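Local coordinates for metallo-carboxypeptidase (Pseudomonas aeruginosa, PDB 4A39), which is a zinc-dependent M14 metallocarboxypeptidase of the cytosolic type, probably removing residues from the C-terminal ends of peptide or protein substrates, at residues 48-53 and 78-83; 122-127 and 186-191; 181-186 and 271-276. All blocks are in the same frame, centred on the assembly; numbering follows the deposited sequence.

Following the chain from the N terminus, contact 1 (48-53 with 78-83) closes first, joining two loops of the beta-rich N-terminal domain. Contact 2 opens only afterwards, at 122-127, where the chain leaves strand 118-121 for helix 128-138, and it closes on helix 185-196 of the catalytic domain. Contact 3 starts in the turn leading into that same helix and reaches strand 268-275 in the middle of the catalytic sheet. Contacts 2 and 3 cross along the sequence and share Ala186, whereas contact 1 is in series with both. Direct bridges join them: Tyr122 hydrogen-bonds with Gln50 and Phe52, Tyr126 N with His184, and Trp51 stacks on His184.

Contact 1. Residues 48-53 and 78-83; sequences HFQWFH and SHAWSG
The side-chain oxygen of Gln50, OE1, is gripped by Ser75 OG and Tyr77 N, both just ahead of 78-83, and these bonds hold its amide flat over the indole of Trp81. The contact joins two loops of the N-terminal domain of this cytosolic carboxypeptidase, the second opening with a 3-10 turn at 78-80. Amide and indole are stacked with their planes 9° apart, and the two side chains approach from opposite directions. Gln50 CD lies 3.6 Å from Trp81 CZ2, while NE2 sits above the same face, displaced toward the rim. With CG anti to the backbone N (chi1 -172°) and a bend at chi2, the Gln50 chain turns the amide onto the ring. On the side turned away from the indole, NE2 is hydrogen-bonded to Tyr122 OH, so both ends of the amide are fixed. Trp81 is anchored in turn: NE1 bonds with Ala72 O and Ser75 OG, a hydroxyl that ties the two stacked groups together. Ala80 CB lies 4.1 Å from Gln50 NE2. Phe52 meets the indole with its ring edge, CE2 to Trp81 CZ3 at 4.2 Å. The closest approach involves the backbone, Gln50 O lying 3.5 Å from Trp81 CH2.

Contact 2. Residues 122-127 and 186-191; sequences YFEPYS and AEWFME
Tyr126 and Trp188 form the tightly packed heart of this contact, a T-shaped stack in which the Tyr126 edge points at the indole face, planes at 76°. It fastens the loop between strand 118-121 and helix 128-138 onto helix 185-196 of the zinc carboxypeptidase domain. CD2 of Tyr126 sits over the indole, 3.6 Å from Trp188 CD2. One face of the phenol ring is covered by Glu187, whose CG lies 3.4 Å from the ring centroid, close to the normal, in a CH-pi contact; its carboxylate lies nearly parallel over the CD1-CE1 side of the ring, with OE2 bonded to His131 and OE1 paired with Arg128. Tyr126 OH donates to Glu191 OE1 over 2.7 Å, meeting the anti lone pair. Arg130 and Lys370 also bind that carboxylate, probably favouring its charged form. On the looser side, partly exposed Glu124 crosses the indole at about a right angle, CG 3.8 Å from Trp188 CZ2, its OE1 taken by Gly366 N, and Pro125 contributes its carbonyl, O 3.5 Å from Trp188 CZ2 at the indole edge. One polar bond pins this side: Trp188 NE1 donates to Glu124 O over 2.9 Å, bent to 146°, from above the carbonyl plane.

Contact 3. Residues 181-186 and 271-276; sequences PGEHMA and DIHGDE. With ZN (zinc ion), chain C; GEM ((2-guanidinoethylmercapto)succinic acid), chain D.
Ile272 and Ala186 make the first contact along 271-276, the last residues of strand 268-275 and the loop residue after it, which help build the zinc site of this M14 carboxypeptidase: the HXXE motif of His180 and Glu183 is joined by His273 from the strand. One residue earlier, Asp271 OD2 receives His273 NE2 over 2.6 Å, in the imidazole plane but from above the carboxylate plane, a His-carboxylate bond that fixes the ring's rotation and would be expected to make its other nitrogen a stronger metal ligand. Ile272 packs CG2 against helix 185-196, 3.9 Å from Ala186 CB, and its carbonyl lies within weak hydrogen-bonding distance of a water that is also near Glu183 OE1. His273 is directed away from 181-186 overall, though its CB stays 3.2 Å from Glu183 OE1, and its ring binds zinc through ND1, at 2.2 Å. Glu183 grasps the same ion with both OE1 and OE2, and His180 completes the protein ligands. The remaining position belongs to the bound inhibitor (2-guanidinoethylmercapto)succinic acid, through O13; its sulfur S7 lies over the centre of the His273 ring. At Gly274 the two segments are closest. Its N donates to Glu183 OE1 over 2.9 Å from above the carboxylate plane, so this oxygen is shared by metal and backbone, near a water. Met185, with CG between the backbone N and the carbonyl carbon (chi1 53°), bends its chain to bring SD 3.7 Å from Gly274 CA. Asp275, directed away from 181-186, is hydrogen-bonded through OD1 to Tyr319 OH of the inhibitor pocket. Glu276 closes the segment without touching Glu183 directly: a second water lies within hydrogen-bonding distance of both carboxylates, 2.9 Å from Glu183 OE2 and from Glu276 OE2.

Contact 1. Residues 48-53 and 78-83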
loop_
_atom_site.group_PDB
_atom_site.type_symbol
_atom_site.label_atom_id
_atom_site.label_comp_id
_atom_site.label_asym_id
_atom_site.label_seq_id
_atom_site.Cartn_x
_atom_site.Cartn_y
_atom_site.Cartn_z
ATOM N N HIS A 48 12.336 -10.250 7.958
ATOM C CA HIS A 48 10.931 -10.236 7.558
ATOM C C HIS A 48 10.579 -10.932 6.256
ATOM O O HIS A 48 11.360 -10.961 5.314
ATOM C CB HIS A 48 10.413 -8.801 7.411
ATOM C CG HIS A 48 10.755 -7.900 8.550
ATOM N ND1 HIS A 48 11.970 -7.255 8.650
ATOM C CD2 HIS A 48 10.032 -7.513 9.627
ATOM C CE1 HIS A 48 11.979 -6.508 9.740
ATOM N NE2 HIS A 48 10.816 -6.647 10.350
ATOM N N PHE A 49 9.369 -11.476 6.222
ATOM C CA PHE A 49 8.823 -12.078 5.020
ATOM C C PHE A 49 7.360 -12.425 5.204
ATOM O O PHE A 49 6.901 -12.677 6.320
ATOM C CB PHE A 49 9.615 -13.312 4.545
ATOM C CG PHE A 49 9.465 -14.541 5.408
ATOM C CD1 PHE A 49 8.449 -15.463 5.164
ATOM C CD2 PHE A 49 10.391 -14.822 6.405
ATOM C CE1 PHE A 49 8.368 -16.650 5.895
ATOM C CE2 PHE A 49 10.319 -16.002 7.139
ATOM C CZ PHE A 49 9.308 -16.921 6.885
ATOM N N GLN A 50 6.634 -12.378 4.093
ATOM C CA GLN A 50 5.214 -12.712 4.041
ATOM C C GLN A 50 4.794 -12.627 2.578
ATOM O O GLN A 50 4.103 -13.508 2.074
ATOM C CB GLN A 50 4.374 -11.744 4.878
ATOM C CG GLN A 50 2.913 -12.181 5.008
ATOM C CD GLN A 50 2.558 -12.697 6.396
ATOM O OE1 GLN A 50 3.432 -12.960 7.224
ATOM N NE2 GLN A 50 1.261 -12.849 6.652
ATOM N N TRP A 51 5.221 -11.560 1.904
ATOM C CA TRP A 51 4.914 -11.363 0.491
ATOM C C TRP A 51 5.575 -12.436 -0.370
ATOM O O TRP A 51 6.725 -12.804 -0.144
ATOM C CB TRP A 51 5.387 -9.968 0.032
ATOM C CG TRP A 51 5.430 -9.798 -1.467
ATOM C CD1 TRP A 51 6.486 -10.067 -2.296
ATOM C CD2 TRP A 51 4.349 -9.388 -2.317
ATOM N NE1 TRP A 51 6.128 -9.854 -3.605
ATOM C CE2 TRP A 51 4.821 -9.438 -3.648
ATOM C CE3 TRP A 51 3.025 -8.987 -2.084
ATOM C CZ2 TRP A 51 4.015 -9.103 -4.745
ATOM C CZ3 TRP A 51 2.221 -8.654 -3.175
ATOM C CH2 TRP A 51 2.722 -8.715 -4.488
ATOM N N PHE A 52 4.824 -12.957 -1.335
ATOM C CA PHE A 52 5.337 -13.960 -2.261
ATOM C C PHE A 52 4.763 -13.632 -3.631
ATOM O O PHE A 52 3.720 -12.990 -3.735
ATOM C CB PHE A 52 4.932 -15.382 -1.823
ATOM C CG PHE A 52 3.445 -15.622 -1.787
ATOM C CD1 PHE A 52 2.757 -16.023 -2.928
ATOM C CD2 PHE A 52 2.738 -15.467 -0.599
ATOM C CE1 PHE A 52 1.383 -16.270 -2.887
ATOM C CE2 PHE A 52 1.367 -15.708 -0.541
ATOM C CZ PHE A 52 0.686 -16.111 -1.691
ATOM N N HIS A 53 5.464 -14.054 -4.677
ATOM C CA HIS A 53 5.041 -13.801 -6.049
ATOM C C HIS A 53 5.887 -14.689 -6.953
ATOM O O HIS A 53 7.104 -14.541 -7.014
ATOM C CB HIS A 53 5.263 -12.318 -6.390
ATOM C CG HIS A 53 4.811 -11.926 -7.763
ATOM N ND1 HIS A 53 5.072 -10.684 -8.300
ATOM C CD2 HIS A 53 4.116 -12.605 -8.709
ATOM C CE1 HIS A 53 4.561 -10.613 -9.516
ATOM N NE2 HIS A 53 3.975 -11.766 -9.788
ATOM N N SER A 78 2.457 -14.457 10.854
ATOM C CA SER A 78 1.938 -15.800 10.647
ATOM C C SER A 78 0.508 -16.032 11.112
ATOM O O SER A 78 -0.170 -16.922 10.598
ATOM C CB SER A 78 2.866 -16.830 11.306
ATOM O OG SER A 78 2.970 -16.629 12.704
ATOM N N HIS A 79 0.036 -15.246 12.074
ATOM C CA HIS A 79 -1.334 -15.431 12.538
ATOM C C HIS A 79 -2.321 -14.897 11.504
ATOM O O HIS A 79 -3.508 -15.213 11.548
ATOM C CB HIS A 79 -1.557 -14.735 13.886
ATOM C CG HIS A 79 -2.937 -14.927 14.442
ATOM N ND1 HIS A 79 -4.041 -14.275 13.936
ATOM C CD2 HIS A 79 -3.395 -15.729 15.433
ATOM C CE1 HIS A 79 -5.121 -14.667 14.590
ATOM N NE2 HIS A 79 -4.756 -15.549 15.503
ATOM N N ALA A 80 -1.824 -14.109 10.555
ATOM C CA ALA A 80 -2.689 -13.532 9.529
ATOM C C ALA A 80 -3.006 -14.477 8.374
ATOM O O ALA A 80 -3.783 -14.124 7.484
ATOM C CB ALA A 80 -2.066 -12.251 8.984
ATOM N N TRP A 81 -2.416 -15.671 8.374
ATOM C CA TRP A 81 -2.670 -16.618 7.286
ATOM C C TRP A 81 -4.058 -17.235 7.371
ATOM O O TRP A 81 -4.629 -17.633 6.355
ATOM C CB TRP A 81 -1.622 -17.735 7.274
ATOM C CG TRP A 81 -0.230 -17.282 6.925
ATOM C CD1 TRP A 81 0.885 -17.389 7.708
ATOM C CD2 TRP A 81 0.201 -16.678 5.694
ATOM N NE1 TRP A 81 1.983 -16.891 7.044
ATOM C CE2 TRP A 81 1.594 -16.449 5.808
ATOM C CE3 TRP A 81 -0.452 -16.309 4.509
ATOM C CZ2 TRP A 81 2.347 -15.866 4.779
ATOM C CZ3 TRP A 81 0.299 -15.727 3.485
ATOM C CH2 TRP A 81 1.685 -15.512 3.630
ATOM N N SER A 82 -4.595 -17.322 8.580
ATOM C CA SER A 82 -5.925 -17.883 8.767
ATOM C C SER A 82 -6.950 -16.988 8.070
ATOM O O SER A 82 -6.992 -15.779 8.304
ATOM C CB SER A 82 -6.247 -17.992 10.260
ATOM O OG SER A 82 -7.550 -18.510 10.463
ATOM N N GLY A 83 -7.758 -17.585 7.199
ATOM C CA GLY A 83 -8.771 -16.827 6.487
ATOM C C GLY A 83 -8.271 -16.152 5.221
ATOM O O GLY A 83 -9.042 -15.504 4.508
#

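Contact 2. Residues 122-127 and 186-191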
loop_
_atom_site.group_PDB
_atom_site.type_symbol
_atom_site.label_atom_id
_atom_site.label_comp_id
_atom_site.label_asym_id
_atom_site.label_seq_id
_atom_site.Cartn_x
_atom_site.Cartn_y
_atom_site.Cartn_z
ATOM N N TYR A 122 0.780 -12.594 -3.207
ATOM C CA TYR A 122 0.118 -12.315 -1.936
ATOM C C TYR A 122 -0.972 -11.262 -2.142
ATOM O O TYR A 122 -1.959 -11.215 -1.399
ATOM C CB TYR A 122 1.159 -11.861 -0.906
ATOM C CG TYR A 122 0.660 -11.750 0.521
ATOM C CD1 TYR A 122 -0.288 -12.647 1.030
ATOM C CD2 TYR A 122 1.162 -10.769 1.374
ATOM C CE1 TYR A 122 -0.723 -12.565 2.353
ATOM C CE2 TYR A 122 0.736 -10.678 2.696
ATOM C CZ TYR A 122 -0.206 -11.576 3.180
ATOM O OH TYR A 122 -0.632 -11.481 4.490
ATOM N N PHE A 123 -0.776 -10.419 -3.150
ATOM C CA PHE A 123 -1.750 -9.393 -3.532
ATOM C C PHE A 123 -1.449 -9.019 -4.981
ATOM O O PHE A 123 -0.335 -9.237 -5.456
ATOM C CB PHE A 123 -1.641 -8.136 -2.655
ATOM C CG PHE A 123 -2.834 -7.218 -2.775
ATOM C CD1 PHE A 123 -3.995 -7.471 -2.048
ATOM C CD2 PHE A 123 -2.812 -6.131 -3.646
ATOM C CE1 PHE A 123 -5.114 -6.653 -2.191
ATOM C CE2 PHE A 123 -3.929 -5.307 -3.795
ATOM C CZ PHE A 123 -5.080 -5.570 -3.066
ATOM N N GLU A 124 -2.434 -8.465 -5.685
ATOM C CA GLU A 124 -2.238 -8.048 -7.075
ATOM C C GLU A 124 -1.026 -7.106 -7.098
ATOM O O GLU A 124 -1.092 -5.997 -6.578
ATOM C CB GLU A 124 -3.496 -7.330 -7.575
ATOM C CG GLU A 124 -3.478 -6.987 -9.054
ATOM C CD GLU A 124 -4.830 -6.528 -9.575
ATOM O OE1 GLU A 124 -5.799 -6.450 -8.785
ATOM O OE2 GLU A 124 -4.921 -6.245 -10.785
ATOM N N PRO A 125 0.091 -7.532 -7.718
ATOM C CA PRO A 125 1.323 -6.734 -7.792
ATOM C C PRO A 125 1.293 -5.434 -8.583
ATOM O O PRO A 125 0.581 -5.312 -9.582
ATOM C CB PRO A 125 2.344 -7.709 -8.388
ATOM C CG PRO A 125 1.754 -9.068 -8.130
ATOM C CD PRO A 125 0.291 -8.839 -8.368
ATOM N N TYR A 126 2.088 -4.470 -8.121
ATOM C CA TYR A 126 2.226 -3.179 -8.785
ATOM C C TYR A 126 3.705 -3.097 -9.156
ATOM O O TYR A 126 4.555 -2.860 -8.299
ATOM C CB TYR A 126 1.852 -2.027 -7.847
ATOM C CG TYR A 126 1.450 -0.783 -8.603
ATOM C CD1 TYR A 126 2.401 -0.004 -9.265
ATOM C CD2 TYR A 126 0.107 -0.443 -8.743
ATOM C CE1 TYR A 126 2.017 1.080 -10.057
ATOM C CE2 TYR A 126 -0.290 0.636 -9.532
ATOM C CZ TYR A 126 0.667 1.391 -10.187
ATOM O OH TYR A 126 0.273 2.440 -10.986
ATOM N N SER A 127 4.011 -3.322 -10.431
ATOM C CA SER A 127 5.396 -3.303 -10.898
ATOM C C SER A 127 5.956 -1.896 -11.040
ATOM O O SER A 127 5.213 -0.917 -11.051
ATOM C CB SER A 127 5.509 -4.008 -12.250
ATOM O OG SER A 127 4.901 -3.239 -13.273
ATOM N N ALA A 186 -1.209 -0.294 -1.737
ATOM C CA ALA A 186 -0.911 1.122 -1.538
ATOM C C ALA A 186 -0.714 1.917 -2.831
ATOM O O ALA A 186 -1.338 2.966 -3.015
ATOM C CB ALA A 186 0.301 1.278 -0.630
ATOM N N GLU A 187 0.142 1.449 -3.735
ATOM C CA GLU A 187 0.311 2.213 -4.965
ATOM C C GLU A 187 -0.930 2.089 -5.861
ATOM O O GLU A 187 -1.204 2.982 -6.660
ATOM C CB GLU A 187 1.596 1.819 -5.715
ATOM C CG GLU A 187 1.786 2.626 -7.003
ATOM C CD GLU A 187 3.241 2.864 -7.390
ATOM O OE1 GLU A 187 4.107 2.022 -7.075
ATOM O OE2 GLU A 187 3.509 3.903 -8.030
ATOM N N TRP A 188 -1.685 0.997 -5.734
ATOM C CA TRP A 188 -2.910 0.870 -6.524
ATOM C C TRP A 188 -3.827 2.021 -6.109
ATOM O O TRP A 188 -4.478 2.653 -6.945
ATOM C CB TRP A 188 -3.605 -0.474 -6.271
ATOM C CG TRP A 188 -3.023 -1.606 -7.071
ATOM C CD1 TRP A 188 -2.254 -2.636 -6.603
ATOM C CD2 TRP A 188 -3.163 -1.818 -8.481
ATOM N NE1 TRP A 188 -1.910 -3.475 -7.635
ATOM C CE2 TRP A 188 -2.452 -2.997 -8.798
ATOM C CE3 TRP A 188 -3.819 -1.125 -9.508
ATOM C CZ2 TRP A 188 -2.377 -3.504 -10.102
ATOM C CZ3 TRP A 188 -3.746 -1.628 -10.808
ATOM C CH2 TRP A 188 -3.029 -2.809 -11.091
ATOM N N PHE A 189 -3.868 2.288 -4.806
ATOM C CA PHE A 189 -4.671 3.380 -4.247
ATOM C C PHE A 189 -4.244 4.693 -4.920
ATOM O O PHE A 189 -5.078 5.511 -5.311
ATOM C CB PHE A 189 -4.443 3.441 -2.724
ATOM C CG PHE A 189 -5.072 4.633 -2.029
ATOM C CD1 PHE A 189 -4.472 5.890 -2.093
ATOM C CD2 PHE A 189 -6.221 4.482 -1.258
ATOM C CE1 PHE A 189 -5.003 6.978 -1.395
ATOM C CE2 PHE A 189 -6.762 5.562 -0.552
ATOM C CZ PHE A 189 -6.150 6.813 -0.620
ATOM N N MET A 190 -2.936 4.886 -5.061
ATOM C CA MET A 190 -2.411 6.097 -5.682
ATOM C C MET A 190 -2.801 6.195 -7.157
ATOM O O MET A 190 -3.067 7.288 -7.658
ATOM C CB MET A 190 -0.887 6.142 -5.543
ATOM C CG MET A 190 -0.396 6.119 -4.099
ATOM S SD MET A 190 -0.971 7.524 -3.102
ATOM C CE MET A 190 0.111 8.824 -3.695
ATOM N N GLU A 191 -2.834 5.063 -7.857
ATOM C CA GLU A 191 -3.217 5.074 -9.268
ATOM C C GLU A 191 -4.659 5.566 -9.427
ATOM O O GLU A 191 -4.968 6.320 -10.347
ATOM C CB GLU A 191 -3.073 3.678 -9.892
ATOM C CG GLU A 191 -3.536 3.613 -11.350
ATOM C CD GLU A 191 -3.288 2.266 -11.998
ATOM O OE1 GLU A 191 -2.124 1.814 -12.010
ATOM O OE2 GLU A 191 -4.256 1.660 -12.505
#

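Contact 3. Residues 181-186 and 271-276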
loop_
_atom_site.group_PDB
_atom_site.type_symbol
_atom_site.label_atom_id
_atom_site.label_comp_id
_atom_site.label_asym_id
_atom_site.label_seq_id
_atom_site.Cartn_x
_atom_site.Cartn_y
_atom_site.Cartn_z
ATOM N N PRO A 181 7.298 -2.266 1.135
ATOM C CA PRO A 181 7.236 -2.835 -0.215
ATOM C C PRO A 181 6.200 -3.899 -0.536
ATOM O O PRO A 181 5.690 -3.942 -1.657
ATOM C CB PRO A 181 8.666 -3.317 -0.449
ATOM C CG PRO A 181 9.104 -3.725 0.918
ATOM C CD PRO A 181 8.602 -2.562 1.758
ATOM N N GLY A 182 5.882 -4.752 0.431
ATOM C CA GLY A 182 4.913 -5.803 0.172
ATOM C C GLY A 182 3.460 -5.365 0.153
ATOM O O GLY A 182 2.581 -6.139 -0.237
ATOM N N GLU A 183 3.194 -4.127 0.554
ATOM C CA GLU A 183 1.819 -3.631 0.612
ATOM C C GLU A 183 1.408 -2.965 -0.694
ATOM O O GLU A 183 1.088 -1.778 -0.744
ATOM C CB GLU A 183 1.688 -2.685 1.815
ATOM C CG GLU A 183 1.791 -3.444 3.144
ATOM C CD GLU A 183 2.141 -2.568 4.334
ATOM O OE1 GLU A 183 1.810 -1.362 4.316
ATOM O OE2 GLU A 183 2.738 -3.101 5.300
ATOM N N HIS A 184 1.390 -3.777 -1.748
ATOM C CA HIS A 184 1.076 -3.328 -3.100
ATOM C C HIS A 184 -0.258 -2.628 -3.304
ATOM O O HIS A 184 -0.422 -1.877 -4.267
ATOM C CB HIS A 184 1.222 -4.512 -4.061
ATOM C CG HIS A 184 2.647 -4.911 -4.292
ATOM N ND1 HIS A 184 3.342 -4.562 -5.430
ATOM C CD2 HIS A 184 3.530 -5.563 -3.498
ATOM C CE1 HIS A 184 4.591 -4.983 -5.328
ATOM N NE2 HIS A 184 4.732 -5.593 -4.165
ATOM N N MET A 185 -1.214 -2.870 -2.415
ATOM C CA MET A 185 -2.502 -2.199 -2.521
ATOM C C MET A 185 -2.286 -0.692 -2.409
ATOM O O MET A 185 -3.072 0.096 -2.931
ATOM C CB MET A 185 -3.447 -2.665 -1.403
ATOM C CG MET A 185 -2.866 -2.560 0.011
ATOM S SD MET A 185 -1.822 -3.961 0.486
ATOM C CE MET A 185 -3.089 -5.200 0.861
ATOM N N ALA A 186 -1.209 -0.294 -1.737
ATOM C CA ALA A 186 -0.911 1.122 -1.538
ATOM C C ALA A 186 -0.714 1.917 -2.831
ATOM O O ALA A 186 -1.338 2.966 -3.015
ATOM C CB ALA A 186 0.301 1.278 -0.630
ATOM N N ASP A 271 -0.822 8.318 5.021
ATOM C CA ASP A 271 0.232 7.331 4.781
ATOM C C ASP A 271 -0.506 6.041 4.412
ATOM O O ASP A 271 -1.165 5.438 5.250
ATOM C CB ASP A 271 1.055 7.185 6.071
ATOM C CG ASP A 271 2.279 6.308 5.907
ATOM O OD1 ASP A 271 2.741 6.099 4.764
ATOM O OD2 ASP A 271 2.791 5.836 6.941
ATOM N N ILE A 272 -0.395 5.631 3.149
ATOM C CA ILE A 272 -1.111 4.455 2.654
ATOM C C ILE A 272 -0.389 3.126 2.869
ATOM O O ILE A 272 0.726 2.926 2.377
ATOM C CB ILE A 272 -1.448 4.615 1.153
ATOM C CG1 ILE A 272 -1.946 6.041 0.869
ATOM C CG2 ILE A 272 -2.531 3.612 0.759
ATOM C CD1 ILE A 272 -3.160 6.470 1.697
ATOM N N HIS A 273 -1.061 2.221 3.586
ATOM C CA HIS A 273 -0.535 0.898 3.945
ATOM C C HIS A 273 -1.544 -0.229 3.700
ATOM O O HIS A 273 -2.662 -0.008 3.244
ATOM C CB HIS A 273 -0.187 0.854 5.439
ATOM C CG HIS A 273 0.971 1.715 5.839
ATOM N ND1 HIS A 273 2.197 1.189 6.190
ATOM C CD2 HIS A 273 1.080 3.055 5.997
ATOM C CE1 HIS A 273 3.008 2.168 6.549
ATOM N NE2 HIS A 273 2.355 3.310 6.441
ATOM N N GLY A 274 -1.118 -1.441 4.042
ATOM C CA GLY A 274 -1.968 -2.612 3.917
ATOM C C GLY A 274 -1.764 -3.467 5.154
ATOM O O GLY A 274 -0.643 -3.574 5.652
ATOM N N ASP A 275 -2.840 -4.063 5.668
ATOM C CA ASP A 275 -2.739 -4.907 6.853
ATOM C C ASP A 275 -3.062 -6.350 6.496
ATOM O O ASP A 275 -4.101 -6.642 5.910
ATOM C CB ASP A 275 -3.695 -4.437 7.950
ATOM C CG ASP A 275 -3.491 -5.192 9.255
ATOM O OD1 ASP A 275 -2.521 -4.889 9.979
ATOM O OD2 ASP A 275 -4.292 -6.106 9.543
ATOM N N GLU A 276 -2.156 -7.246 6.873
ATOM C CA GLU A 276 -2.283 -8.669 6.588
ATOM C C GLU A 276 -3.409 -9.375 7.332
ATOM O O GLU A 276 -4.126 -10.203 6.761
ATOM C CB GLU A 276 -0.953 -9.376 6.911
ATOM C CG GLU A 276 0.249 -8.891 6.087
ATOM C CD GLU A 276 1.002 -7.720 6.715
ATOM O OE1 GLU A 276 0.441 -7.012 7.576
ATOM O OE2 GLU A 276 2.169 -7.499 6.329
HETATM ZN ZN ZN C . 2.741 -0.897 6.268
HETATM C C8 GEM D . 1.772 0.212 10.723
HETATM S S7 GEM D . 1.370 1.747 9.811
HETATM C C6 GEM D . 0.480 2.683 11.107
HETATM C C5 GEM D . -0.258 1.814 12.129
HETATM N N3 GEM D . 0.698 1.134 13.013
HETATM C C1 GEM D . 0.721 1.436 14.310
HETATM N N4 GEM D . -0.114 2.357 14.784
HETATM N N2 GEM D . 1.575 0.832 15.130
HETATM C C9 GEM D . 3.281 -0.039 10.764
HETATM O O14 GEM D . 4.031 0.845 10.291
HETATM O O15 GEM D . 3.655 -1.116 11.271
HETATM C C10 GEM D . 1.040 -0.989 10.121
HETATM C C11 GEM D . 1.455 -1.242 8.669
HETATM O O12 GEM D . 0.543 -1.343 7.818
HETATM O O13 GEM D . 2.678 -1.346 8.443
HETATM O O HOH W 1 3.278 0.782 3.141
HETATM O O HOH W 2 4.128 -5.330 6.554
#